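Local coordinates for protein endoglucanase (Uncultured bacterium, PDB 3X17) that hydrolyses internal beta-1,4-glucosidic bonds of cellulose, as a glycoside hydrolase family 9 endoglucanase with an N-terminal Ig-like domain, at residues Y121-S126 with A547-V552; T190-L195 with A380-F385; R235-R238 with A242-H245; A303-W308 with A354-Y359; Y387-Q392 with A449-P454. All blocks are in the same frame, centred on the assembly; numbering follows the deposited sequence.

From the N terminus, the first long helix of the chain is 115-130 of the (alpha/alpha)6 barrel; its residues 121-126 pair with 547-552 near the C terminus, so contact 1 spans all the others and joins the first and last long helices of the catalytic domain. Helix 184-200 then supplies 190-195, and contact 2 closes only at 380-385. Within that span contact 3 makes a short reversal after helix 221-235, and contact 4 afterwards joins helices 294-312 and 354-366; Gln237 and Ala303 link the two. Contact 5 follows contact 2, tying the end of helix 381-390 to that of helix 435-452. The loops nest or follow in series, and none cross.

Contact 1: residues Y121-S126 with A547-V552; sequences YAAARS and APLVFV
Val550 presses its CG2 methyl against helix 115-130 at the step from Ala123 to Ala124, and this is the tight part of the contact. CG2 lies 3.6 Å from the backbone N of Ala124 and 3.8 Å from Ala123 CB, a fit made possible by the small side chains at both positions. With CG1 anti to the backbone N (chi1 164°), CG2 is the branch that meets the opposing helix. Leu549 adds a second apolar touch, its CD2 methyl standing 3.8 Å from the same Ala123 CB, which is thus gripped by two residues. The packing slackens toward Ala124 CB, 4.1 Å from Val550 CG2, and the far side of helix 115-130 is quite different in character: there Tyr121, partly exposed, bonds through its hydroxyl to His211, and Arg125 forms a salt bridge with Asp138. No hydrogen bond joins the segments. Ala123 O is satisfied by Ser126 OG, at 2.8 Å, and by Asn546 ND2. The two helices run in opposing senses in the (alpha/alpha)6 barrel, inclined at 144° over these turns, with local axes 9.1 Å apart. Helix 184-200 reaches Val550 through Leu194, while Leu549 also packs on Leu440 of helix 435-452 and Leu466 of helix 456-469.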
# COMPACT_ATOMS: atom_id res chain seq x y z
N TYR A 121 6.90 -4.50 -10.63
CA TYR A 121 7.53 -3.44 -11.42
C TYR A 121 6.65 -2.19 -11.47
O TYR A 121 7.11 -1.08 -11.23
CB TYR A 121 7.79 -3.95 -12.85
CG TYR A 121 8.39 -2.93 -13.79
CD1 TYR A 121 9.76 -2.67 -13.80
CD2 TYR A 121 7.60 -2.26 -14.72
CE1 TYR A 121 10.31 -1.72 -14.66
CE2 TYR A 121 8.15 -1.33 -15.63
CZ TYR A 121 9.51 -1.09 -15.60
OH TYR A 121 10.07 -0.17 -16.47
N ALA A 122 5.40 -2.37 -11.86
CA ALA A 122 4.56 -1.23 -12.14
C ALA A 122 4.31 -0.49 -10.82
O ALA A 122 4.32 0.74 -10.76
CB ALA A 122 3.22 -1.71 -12.75
N ALA A 123 4.02 -1.26 -9.78
CA ALA A 123 3.66 -0.67 -8.49
C ALA A 123 4.83 0.06 -7.91
O ALA A 123 4.64 1.10 -7.31
CB ALA A 123 3.18 -1.75 -7.52
N ALA A 124 6.00 -0.57 -7.92
CA ALA A 124 7.22 0.06 -7.40
C ALA A 124 7.64 1.29 -8.23
O ALA A 124 8.04 2.32 -7.68
CB ALA A 124 8.36 -0.95 -7.33
N ARG A 125 7.62 1.18 -9.55
CA ARG A 125 8.06 2.26 -10.41
C ARG A 125 7.13 3.46 -10.38
O ARG A 125 7.52 4.53 -10.68
CB ARG A 125 8.37 1.84 -11.85
CG ARG A 125 9.50 2.70 -12.47
CD ARG A 125 10.13 2.24 -13.80
NE ARG A 125 9.37 2.83 -14.85
CZ ARG A 125 9.75 3.78 -15.67
NH1 ARG A 125 10.96 4.25 -15.66
NH2 ARG A 125 8.89 4.22 -16.51
N SER A 126 5.90 3.26 -9.97
CA SER A 126 4.95 4.35 -9.85
C SER A 126 5.45 5.46 -8.91
O SER A 126 5.21 6.63 -9.16
CB SER A 126 3.58 3.82 -9.41
OG SER A 126 3.53 3.59 -8.02
N ALA A 547 2.28 0.91 -0.99
CA ALA A 547 3.33 0.32 -0.16
C ALA A 547 3.02 -1.14 0.18
O ALA A 547 3.86 -2.00 0.01
CB ALA A 547 3.52 1.14 1.10
N PRO A 548 1.80 -1.44 0.67
CA PRO A 548 1.53 -2.85 0.94
C PRO A 548 1.31 -3.64 -0.35
O PRO A 548 1.49 -4.86 -0.37
CB PRO A 548 0.24 -2.82 1.79
CG PRO A 548 -0.42 -1.50 1.44
CD PRO A 548 0.74 -0.55 1.20
N LEU A 549 0.91 -2.95 -1.43
CA LEU A 549 0.86 -3.60 -2.74
C LEU A 549 2.24 -4.10 -3.19
O LEU A 549 2.38 -5.23 -3.64
CB LEU A 549 0.21 -2.69 -3.81
CG LEU A 549 0.22 -3.22 -5.25
CD1 LEU A 549 -0.47 -4.60 -5.38
CD2 LEU A 549 -0.37 -2.20 -6.26
N VAL A 550 3.23 -3.24 -3.12
CA VAL A 550 4.60 -3.65 -3.43
C VAL A 550 5.04 -4.79 -2.49
O VAL A 550 5.64 -5.75 -2.95
CB VAL A 550 5.61 -2.47 -3.30
CG1 VAL A 550 7.07 -2.98 -3.23
CG2 VAL A 550 5.44 -1.49 -4.46
N PHE A 551 4.66 -4.72 -1.20
CA PHE A 551 5.00 -5.81 -0.27
C PHE A 551 4.40 -7.17 -0.65
O PHE A 551 5.13 -8.17 -0.82
CB PHE A 551 4.64 -5.45 1.18
CG PHE A 551 5.09 -6.49 2.19
CD1 PHE A 551 4.29 -7.58 2.50
CD2 PHE A 551 6.33 -6.39 2.80
CE1 PHE A 551 4.70 -8.53 3.42
CE2 PHE A 551 6.75 -7.34 3.72
CZ PHE A 551 5.92 -8.41 4.04
N VAL A 552 3.09 -7.19 -0.88
CA VAL A 552 2.43 -8.46 -1.14
C VAL A 552 2.82 -9.01 -2.51
O VAL A 552 3.13 -10.20 -2.64
CB VAL A 552 0.89 -8.38 -0.95
CG1 VAL A 552 0.26 -9.74 -1.16
CG2 VAL A 552 0.57 -7.91 0.46

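Contact 2: residues T190-L195 with A380-F385; sequences TAAQLL and AALGYF
In the (alpha/alpha)6 barrel of the catalytic domain, helix 184-200 meets the start of helix 381-390 where Leu382 reaches over to Ala192. The touch is made almost entirely by one methyl: CD1 of Leu382 comes to 3.7 Å from Ala192 CB. Leu382 holds CG anti to its own carbonyl carbon (chi1 -64°), and from there its branched end bridges backbones that are well separated, the nearest CA atoms, those of Gln193 and Leu382, being 8.3 Å apart. Beside this pair the aliphatic part of Gln193 brings CG to 4.4 Å from the same CD1, a looser apolar neighbour. The amide of Gln193 is engaged elsewhere, its NE2 bonding to Val189 O one turn back on its own helix. No polar bond passes between the segments; the interface is buried packing of a leucine end against a small residue and a methylene. Trp342 of helix 337-351 touches both Leu382 and Ala192 and so covers the join. On that helix, too, Asp338, a ligand of a bound calcium ion, is touched by Ala380. Ala547 of helix 543-558 packs on Gln193, and helix 221-235 lies against Ala191, Leu194 and Leu195.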
# COMPACT_ATOMS: atom_id res chain seq x y z
N THR A 190 5.34 4.63 4.30
CA THR A 190 5.50 4.10 2.96
C THR A 190 6.94 3.64 2.78
O THR A 190 7.19 2.50 2.40
CB THR A 190 5.18 5.20 1.91
OG1 THR A 190 3.77 5.44 1.92
CG2 THR A 190 5.61 4.77 0.50
N ALA A 191 7.90 4.48 3.16
CA ALA A 191 9.31 4.12 2.99
C ALA A 191 9.66 2.86 3.82
O ALA A 191 10.34 1.94 3.33
CB ALA A 191 10.20 5.27 3.36
N ALA A 192 9.12 2.81 5.03
CA ALA A 192 9.34 1.65 5.93
C ALA A 192 8.83 0.38 5.28
O ALA A 192 9.45 -0.66 5.40
CB ALA A 192 8.63 1.86 7.26
N GLN A 193 7.65 0.46 4.66
CA GLN A 193 7.06 -0.72 4.06
C GLN A 193 7.78 -1.19 2.78
O GLN A 193 7.96 -2.38 2.58
CB GLN A 193 5.55 -0.56 3.83
CG GLN A 193 4.71 -0.50 5.09
CD GLN A 193 3.25 -0.18 4.79
OE1 GLN A 193 2.42 -1.07 4.62
NE2 GLN A 193 2.92 1.11 4.77
N LEU A 194 8.23 -0.26 1.95
CA LEU A 194 9.10 -0.67 0.84
C LEU A 194 10.38 -1.32 1.36
O LEU A 194 10.87 -2.32 0.82
CB LEU A 194 9.41 0.50 -0.10
CG LEU A 194 8.20 1.27 -0.67
CD1 LEU A 194 8.71 2.45 -1.53
CD2 LEU A 194 7.24 0.38 -1.51
N LEU A 195 10.90 -0.78 2.46
CA LEU A 195 12.15 -1.29 3.00
C LEU A 195 11.95 -2.74 3.43
O LEU A 195 12.82 -3.60 3.21
CB LEU A 195 12.62 -0.46 4.20
CG LEU A 195 13.45 0.79 3.90
CD1 LEU A 195 13.62 1.58 5.19
CD2 LEU A 195 14.83 0.44 3.31
N ALA A 380 2.72 0.20 14.24
CA ALA A 380 3.49 -0.56 15.21
C ALA A 380 3.66 -2.06 14.87
O ALA A 380 4.53 -2.70 15.45
CB ALA A 380 2.91 -0.38 16.64
N ALA A 381 2.88 -2.60 13.93
CA ALA A 381 3.07 -4.01 13.55
C ALA A 381 4.48 -4.26 13.03
O ALA A 381 5.02 -5.36 13.19
CB ALA A 381 2.06 -4.44 12.51
N LEU A 382 5.05 -3.26 12.36
CA LEU A 382 6.44 -3.37 11.89
C LEU A 382 7.40 -3.49 13.08
O LEU A 382 8.45 -4.13 13.01
CB LEU A 382 6.81 -2.16 11.04
CG LEU A 382 6.06 -1.92 9.72
CD1 LEU A 382 6.45 -0.56 9.08
CD2 LEU A 382 6.28 -3.04 8.70
N GLY A 383 7.04 -2.87 14.19
CA GLY A 383 7.88 -2.96 15.36
C GLY A 383 7.75 -4.35 15.98
O GLY A 383 8.75 -4.97 16.33
N TYR A 384 6.51 -4.81 16.13
CA TYR A 384 6.27 -6.18 16.59
C TYR A 384 7.14 -7.15 15.81
O TYR A 384 7.87 -7.94 16.38
CB TYR A 384 4.81 -6.56 16.39
CG TYR A 384 3.90 -6.17 17.53
CD1 TYR A 384 3.41 -4.87 17.64
CD2 TYR A 384 3.45 -7.13 18.42
CE1 TYR A 384 2.53 -4.52 18.69
CE2 TYR A 384 2.56 -6.80 19.42
CZ TYR A 384 2.12 -5.50 19.58
OH TYR A 384 1.23 -5.23 20.59
N PHE A 385 7.07 -7.05 14.48
CA PHE A 385 7.71 -8.03 13.61
C PHE A 385 9.22 -7.92 13.68
O PHE A 385 9.91 -8.93 13.66
CB PHE A 385 7.23 -7.86 12.16
CG PHE A 385 7.63 -9.01 11.25
CD1 PHE A 385 6.97 -10.25 11.32
CD2 PHE A 385 8.68 -8.87 10.35
CE1 PHE A 385 7.37 -11.32 10.53
CE2 PHE A 385 9.05 -9.91 9.51
CZ PHE A 385 8.38 -11.15 9.60

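Contact 3: residues R235-R238 with A242-H245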
# COMPACT_ATOMS: atom_id res chain seq x y z
N ARG A 235 15.25 16.72 4.95
CA ARG A 235 15.04 18.18 4.74
C ARG A 235 13.88 18.66 5.61
O ARG A 235 13.74 19.86 5.85
CB ARG A 235 14.80 18.49 3.26
CG ARG A 235 15.90 17.97 2.30
CD ARG A 235 15.51 18.12 0.81
NE ARG A 235 16.48 17.44 -0.05
CZ ARG A 235 16.26 16.30 -0.74
NH1 ARG A 235 15.04 15.79 -0.93
NH2 ARG A 235 17.29 15.72 -1.35
N MET A 236 13.02 17.73 6.04
CA MET A 236 11.88 18.05 6.91
C MET A 236 12.25 17.98 8.41
O MET A 236 11.37 18.08 9.29
CB MET A 236 10.71 17.12 6.63
CG MET A 236 10.00 17.37 5.28
SD MET A 236 9.26 19.04 5.17
CE MET A 236 7.62 18.77 5.91
N GLN A 237 13.53 17.79 8.69
CA GLN A 237 13.98 17.69 10.05
C GLN A 237 14.67 18.96 10.53
O GLN A 237 15.60 19.46 9.93
CB GLN A 237 14.86 16.45 10.29
CG GLN A 237 15.03 16.12 11.79
CD GLN A 237 16.02 14.97 12.07
OE1 GLN A 237 16.96 14.75 11.29
NE2 GLN A 237 15.82 14.25 13.19
N ARG A 238 14.30 19.34 11.74
CA ARG A 238 14.77 20.56 12.35
C ARG A 238 15.98 20.16 13.19
O ARG A 238 16.06 19.00 13.63
CB ARG A 238 13.61 21.02 13.23
CG ARG A 238 13.65 22.40 13.71
CD ARG A 238 13.04 22.37 15.09
NE ARG A 238 11.66 22.74 15.04
CZ ARG A 238 10.85 22.76 16.10
NH1 ARG A 238 11.22 22.21 17.26
NH2 ARG A 238 9.65 23.28 15.96
N ALA A 242 13.27 17.34 15.70
CA ALA A 242 11.84 17.32 15.40
C ALA A 242 11.58 17.36 13.88
O ALA A 242 12.39 17.86 13.13
CB ALA A 242 11.12 18.49 16.10
N VAL A 243 10.46 16.80 13.44
CA VAL A 243 10.17 16.66 12.01
C VAL A 243 8.85 17.34 11.65
O VAL A 243 7.85 17.16 12.34
CB VAL A 243 10.15 15.16 11.56
CG1 VAL A 243 9.81 15.03 10.06
CG2 VAL A 243 11.50 14.52 11.84
N TYR A 244 8.91 18.25 10.67
CA TYR A 244 7.71 18.97 10.21
C TYR A 244 6.70 18.01 9.62
O TYR A 244 7.06 16.92 9.14
CB TYR A 244 8.08 20.06 9.17
CG TYR A 244 8.96 21.16 9.74
CD1 TYR A 244 8.46 22.03 10.71
CD2 TYR A 244 10.30 21.27 9.37
CE1 TYR A 244 9.27 23.02 11.27
CE2 TYR A 244 11.12 22.25 9.92
CZ TYR A 244 10.60 23.12 10.87
OH TYR A 244 11.42 24.08 11.45
N HIS A 245 5.44 18.42 9.64
CA HIS A 245 4.35 17.48 9.42
C HIS A 245 4.11 17.26 7.94
O HIS A 245 3.83 16.15 7.51
CB HIS A 245 3.08 18.01 10.07
CG HIS A 245 1.87 17.18 9.79
ND1 HIS A 245 1.80 15.84 10.12
CD2 HIS A 245 0.64 17.54 9.37
CE1 HIS A 245 0.58 15.40 9.87
NE2 HIS A 245 -0.14 16.40 9.39
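Gln237 and Val243 face each other in a single antiparallel bridge, forming a hairpin-like reversal that leads from the end of helix 221-235 into strand 243-249. They are a non-hydrogen-bonded pair, and the bonds lie on their two flanks. Arg238 N gives a nearly straight bond to Ala242 O at 2.8 Å (N-H...O angle 173°). On the other flank Tyr244 N donates to Met236 O, also at 2.8 Å, and the same carbonyl receives a CA-H...O contact from Val243 CA at 3.3 Å. Other polar groups find partners around the turn: Asp240 takes both the N-H of Ala242 and, in a salt bridge, NH1 of Arg238, while Thr275 OG1 meets Val243 N. Gln237 NE2 is shared between Gly241 O and Ala303 O. CG of Arg238 is anti to the backbone N (chi1 -164°), and its bent chain brings the guanidinium over Ala242 CB, which lies 3.9 Å from NH1. Tyr244 OH stands at the edge of this group, in its plane, and is hydrogen-bonded to Asp159, to which Arg238 NH2 makes a long, weak ion pair. With a phenylalanine in place of Tyr244, Asp159 would probably lose its hydroxyl mate, weakening the tie between the strand and Asp159. His245 is fixed at both nitrogens, by Asp274 and Pro330 O. The side chain of Met236 is bent at its second and third torsions, and its CE methyl ends 3.5 Å from Tyr244 CB.

Contact 4: residues A303-W308 with A354-Y359; sequences AAEQAW and AEYHDY
Trp308 lies between two tyrosines of helix 354-366 and meets each in a different way. Tyr356 points its edge at the indole face, CE1 coming to 3.6 Å from Trp308 CD1, with the planes of the Tyr356 ring and the five-membered ring at 77°. The indole in turn offers its own edge to Tyr359: CH2 of Trp308 lies 3.7 Å from Tyr359 CG, above the face of the phenol ring, and the planes stand at 88°. Both are T-shaped pairs, and the tryptophan is the receiving face in one and the inserted edge in the other. Its CG is anti to the backbone N (chi1 -174°), which carries the ring system across to helix 354-366, whose local axis is 12.9 Å from that of its own helix. A leucine in place of Trp308 would probably open a gap between the helices and leave both tyrosine rings without their aromatic partner. At the next shell a water holds the hydroxyl end of Tyr356: it donates to Glu305 O at 2.8 Å and bonds to Tyr356 OH at 2.8 Å. CG of Glu305 also comes close to that hydroxyl. Farther out, Arg353 forms a salt bridge with Glu305 and a long, weak ion pair with Glu355, whose CG lies over the centre of the Tyr356 ring. Leu347 and Trp348 of helix 337-351 also pack on Tyr356. The OE2 atoms of Glu305 and Glu355 lie 6.4 Å apart, and the arginine probably offsets these like charges beside the aromatic cluster.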
# COMPACT_ATOMS: atom_id res chain seq x y z
N ALA A 303 20.30 10.85 12.05
CA ALA A 303 19.02 11.53 12.03
C ALA A 303 18.04 10.86 13.00
O ALA A 303 17.35 11.53 13.76
CB ALA A 303 18.46 11.53 10.63
N ALA A 304 17.95 9.53 12.93
CA ALA A 304 17.03 8.79 13.81
C ALA A 304 17.36 9.05 15.27
O ALA A 304 16.46 9.21 16.11
CB ALA A 304 17.05 7.25 13.51
N GLU A 305 18.65 9.09 15.58
CA GLU A 305 19.13 9.28 16.95
C GLU A 305 18.81 10.67 17.48
O GLU A 305 18.50 10.84 18.67
CB GLU A 305 20.64 9.01 17.04
CG GLU A 305 21.00 7.53 16.90
CD GLU A 305 22.51 7.26 16.81
OE1 GLU A 305 23.26 8.10 16.26
OE2 GLU A 305 22.94 6.16 17.21
N GLN A 306 18.85 11.67 16.61
CA GLN A 306 18.61 13.06 17.01
C GLN A 306 17.11 13.26 17.23
O GLN A 306 16.69 13.86 18.21
CB GLN A 306 19.15 14.00 15.91
CG GLN A 306 19.00 15.50 16.17
CD GLN A 306 19.60 15.93 17.50
OE1 GLN A 306 20.75 15.60 17.81
NE2 GLN A 306 18.80 16.60 18.33
N ALA A 307 16.30 12.71 16.33
CA ALA A 307 14.87 12.63 16.52
C ALA A 307 14.45 11.96 17.83
O ALA A 307 13.53 12.41 18.50
CB ALA A 307 14.24 11.91 15.34
N TRP A 308 15.08 10.85 18.17
CA TRP A 308 14.77 10.23 19.45
C TRP A 308 15.18 11.13 20.63
O TRP A 308 14.53 11.10 21.67
CB TRP A 308 15.42 8.86 19.60
CG TRP A 308 14.97 8.19 20.87
CD1 TRP A 308 15.61 8.19 22.07
CD2 TRP A 308 13.73 7.52 21.07
NE1 TRP A 308 14.87 7.52 23.00
CE2 TRP A 308 13.69 7.11 22.41
CE3 TRP A 308 12.66 7.16 20.22
CZ2 TRP A 308 12.63 6.36 22.94
CZ3 TRP A 308 11.60 6.43 20.75
CH2 TRP A 308 11.58 6.07 22.11
N ALA A 354 20.60 -0.13 25.28
CA ALA A 354 19.64 -0.23 26.36
C ALA A 354 18.61 0.91 26.38
O ALA A 354 17.42 0.68 26.70
CB ALA A 354 20.36 -0.32 27.72
N GLU A 355 19.05 2.13 26.06
CA GLU A 355 18.13 3.26 26.15
C GLU A 355 16.85 3.03 25.35
O GLU A 355 15.77 3.39 25.81
CB GLU A 355 18.79 4.59 25.76
CG GLU A 355 19.19 4.71 24.27
CD GLU A 355 19.86 6.05 23.97
OE1 GLU A 355 19.37 7.08 24.45
OE2 GLU A 355 20.90 6.07 23.29
N TYR A 356 16.98 2.40 24.18
CA TYR A 356 15.84 2.10 23.33
C TYR A 356 15.00 0.93 23.86
O TYR A 356 13.77 1.01 23.90
CB TYR A 356 16.27 1.87 21.86
CG TYR A 356 17.14 2.98 21.33
CD1 TYR A 356 16.69 4.30 21.33
CD2 TYR A 356 18.46 2.75 21.00
CE1 TYR A 356 17.49 5.33 20.91
CE2 TYR A 356 19.29 3.80 20.60
CZ TYR A 356 18.79 5.08 20.56
OH TYR A 356 19.59 6.11 20.16
N HIS A 357 15.65 -0.14 24.31
CA HIS A 357 14.91 -1.29 24.87
C HIS A 357 14.20 -0.95 26.19
O HIS A 357 13.09 -1.42 26.44
CB HIS A 357 15.79 -2.54 25.02
CG HIS A 357 15.01 -3.76 25.37
ND1 HIS A 357 14.55 -4.65 24.42
CD2 HIS A 357 14.45 -4.16 26.55
CE1 HIS A 357 13.78 -5.55 24.99
NE2 HIS A 357 13.71 -5.28 26.28
N ASP A 358 14.81 -0.08 26.99
CA ASP A 358 14.16 0.46 28.19
C ASP A 358 12.79 1.04 27.87
O ASP A 358 11.81 0.79 28.58
CB ASP A 358 15.03 1.53 28.88
CG ASP A 358 16.24 0.94 29.62
OD1 ASP A 358 16.31 -0.29 29.79
OD2 ASP A 358 17.17 1.70 29.96
N TYR A 359 12.71 1.83 26.79
CA TYR A 359 11.43 2.43 26.44
C TYR A 359 10.43 1.32 26.16
O TYR A 359 9.30 1.34 26.65
CB TYR A 359 11.55 3.38 25.24
CG TYR A 359 10.24 4.08 24.90
CD1 TYR A 359 9.34 3.49 24.05
CD2 TYR A 359 9.89 5.30 25.49
CE1 TYR A 359 8.15 4.08 23.73
CE2 TYR A 359 8.68 5.89 25.21
CZ TYR A 359 7.83 5.28 24.29
OH TYR A 359 6.62 5.84 23.95
O HOH W 1 18.93 8.82 20.53

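Contact 5: residues Y387-Q392 with A449-P454; sequences YVTLGQ and AHHLEP
Leu452 sets its CD2 methyl between Val388 and Thr389, and its side chain crosses each of them at about a right angle. CD2 is 3.8 Å from Val388 CG1 and 3.9 Å from Thr389 CG2, and so touches both residues with one atom. On Thr389 the hydroxyl sits between the backbone N and the carbonyl carbon (chi1 62°) and bonds back to Phe385 O in the turn before, while the methyl CG2 is turned to the leucine. That same methyl lies obliquely to the His451 ring, 4.4 Å from ND1, in a more distant touch. The contact joins two helices of the (alpha/alpha)6 barrel at their C-terminal ends: helix 381-390 gives way at Gly391, and helix 435-452 at Glu453. The backbones stay apart, the nearest CA atoms being those of Thr389 and Leu452 at 8.3 Å, and no hydrogen bond crosses between them. At this surface location His451 is exposed, its ring nevertheless meeting that of Phe385 at a steep angle. Helix 396-418 packs against both segments, with Leu402 and Val403 on Val388 and Ala410 on Ala449. From the same helix, Arg399 bonds through NH1 to Gly391 O, just past the helix end.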
# COMPACT_ATOMS: atom_id res chain seq x y z
N TYR A 387 11.20 -6.49 16.05
CA TYR A 387 11.62 -6.98 17.35
C TYR A 387 11.76 -8.53 17.42
O TYR A 387 12.83 -9.05 17.74
CB TYR A 387 10.66 -6.51 18.43
CG TYR A 387 11.16 -6.82 19.84
CD1 TYR A 387 11.24 -8.14 20.30
CD2 TYR A 387 11.46 -5.79 20.73
CE1 TYR A 387 11.65 -8.43 21.60
CE2 TYR A 387 11.86 -6.06 22.04
CZ TYR A 387 11.98 -7.38 22.46
OH TYR A 387 12.41 -7.64 23.76
N VAL A 388 10.67 -9.24 17.13
CA VAL A 388 10.66 -10.70 17.05
C VAL A 388 11.72 -11.26 16.09
O VAL A 388 12.51 -12.13 16.48
CB VAL A 388 9.21 -11.27 16.74
CG1 VAL A 388 9.27 -12.76 16.45
CG2 VAL A 388 8.24 -11.01 17.92
N THR A 389 11.81 -10.74 14.86
CA THR A 389 12.68 -11.36 13.85
C THR A 389 14.11 -10.84 13.79
O THR A 389 14.96 -11.46 13.17
CB THR A 389 12.10 -11.31 12.46
OG1 THR A 389 11.94 -9.93 12.05
CG2 THR A 389 10.74 -12.05 12.45
N LEU A 390 14.34 -9.65 14.33
CA LEU A 390 15.63 -8.98 14.10
C LEU A 390 16.30 -8.54 15.39
O LEU A 390 17.51 -8.35 15.41
CB LEU A 390 15.47 -7.77 13.17
CG LEU A 390 15.72 -7.90 11.67
CD1 LEU A 390 15.70 -9.32 11.15
CD2 LEU A 390 14.78 -6.99 10.86
N GLY A 391 15.53 -8.45 16.48
CA GLY A 391 16.05 -8.01 17.77
C GLY A 391 17.01 -9.02 18.37
O GLY A 391 16.69 -10.21 18.46
N GLN A 392 18.20 -8.57 18.75
CA GLN A 392 19.15 -9.44 19.43
C GLN A 392 19.10 -9.24 20.93
O GLN A 392 19.01 -8.10 21.41
CB GLN A 392 20.56 -9.17 18.93
CG GLN A 392 20.61 -8.90 17.45
CD GLN A 392 21.83 -9.49 16.80
OE1 GLN A 392 21.75 -10.03 15.69
NE2 GLN A 392 22.97 -9.39 17.47
N ALA A 449 2.68 -13.65 9.87
CA ALA A 449 2.40 -14.86 10.63
C ALA A 449 2.92 -16.09 9.89
O ALA A 449 3.67 -16.89 10.44
CB ALA A 449 0.86 -14.98 10.90
N HIS A 450 2.66 -16.14 8.59
CA HIS A 450 3.25 -17.14 7.72
C HIS A 450 4.77 -17.22 7.85
O HIS A 450 5.36 -18.29 7.73
CB HIS A 450 2.87 -16.87 6.26
CG HIS A 450 3.46 -17.86 5.29
ND1 HIS A 450 3.09 -19.19 5.28
CD2 HIS A 450 4.40 -17.71 4.33
CE1 HIS A 450 3.72 -19.80 4.29
NE2 HIS A 450 4.56 -18.95 3.74
N HIS A 451 5.40 -16.07 8.05
CA HIS A 451 6.84 -16.04 8.13
C HIS A 451 7.34 -16.65 9.45
O HIS A 451 8.42 -17.27 9.50
CB HIS A 451 7.36 -14.61 7.96
CG HIS A 451 8.84 -14.52 7.87
ND1 HIS A 451 9.65 -14.47 8.99
CD2 HIS A 451 9.68 -14.57 6.81
CE1 HIS A 451 10.92 -14.47 8.62
NE2 HIS A 451 10.97 -14.54 7.30
N LEU A 452 6.56 -16.49 10.53
CA LEU A 452 6.94 -17.05 11.84
C LEU A 452 6.64 -18.56 11.92
O LEU A 452 7.33 -19.31 12.60
CB LEU A 452 6.16 -16.36 12.95
CG LEU A 452 6.43 -14.87 13.23
CD1 LEU A 452 5.70 -14.55 14.48
CD2 LEU A 452 7.93 -14.59 13.41
N GLU A 453 5.65 -18.97 11.14
CA GLU A 453 4.96 -20.24 11.30
C GLU A 453 4.31 -20.53 9.94
O GLU A 453 3.20 -20.06 9.66
CB GLU A 453 3.87 -20.08 12.36
CG GLU A 453 3.48 -21.33 13.12
CD GLU A 453 2.42 -21.03 14.20
OE1 GLU A 453 1.21 -20.89 13.85
OE2 GLU A 453 2.81 -20.87 15.38
N PRO A 454 5.04 -21.24 9.05
CA PRO A 454 4.53 -21.38 7.68
C PRO A 454 3.17 -22.04 7.67
O PRO A 454 2.89 -22.90 8.51
CB PRO A 454 5.60 -22.25 6.99
CG PRO A 454 6.90 -21.86 7.72
CD PRO A 454 6.45 -21.65 9.18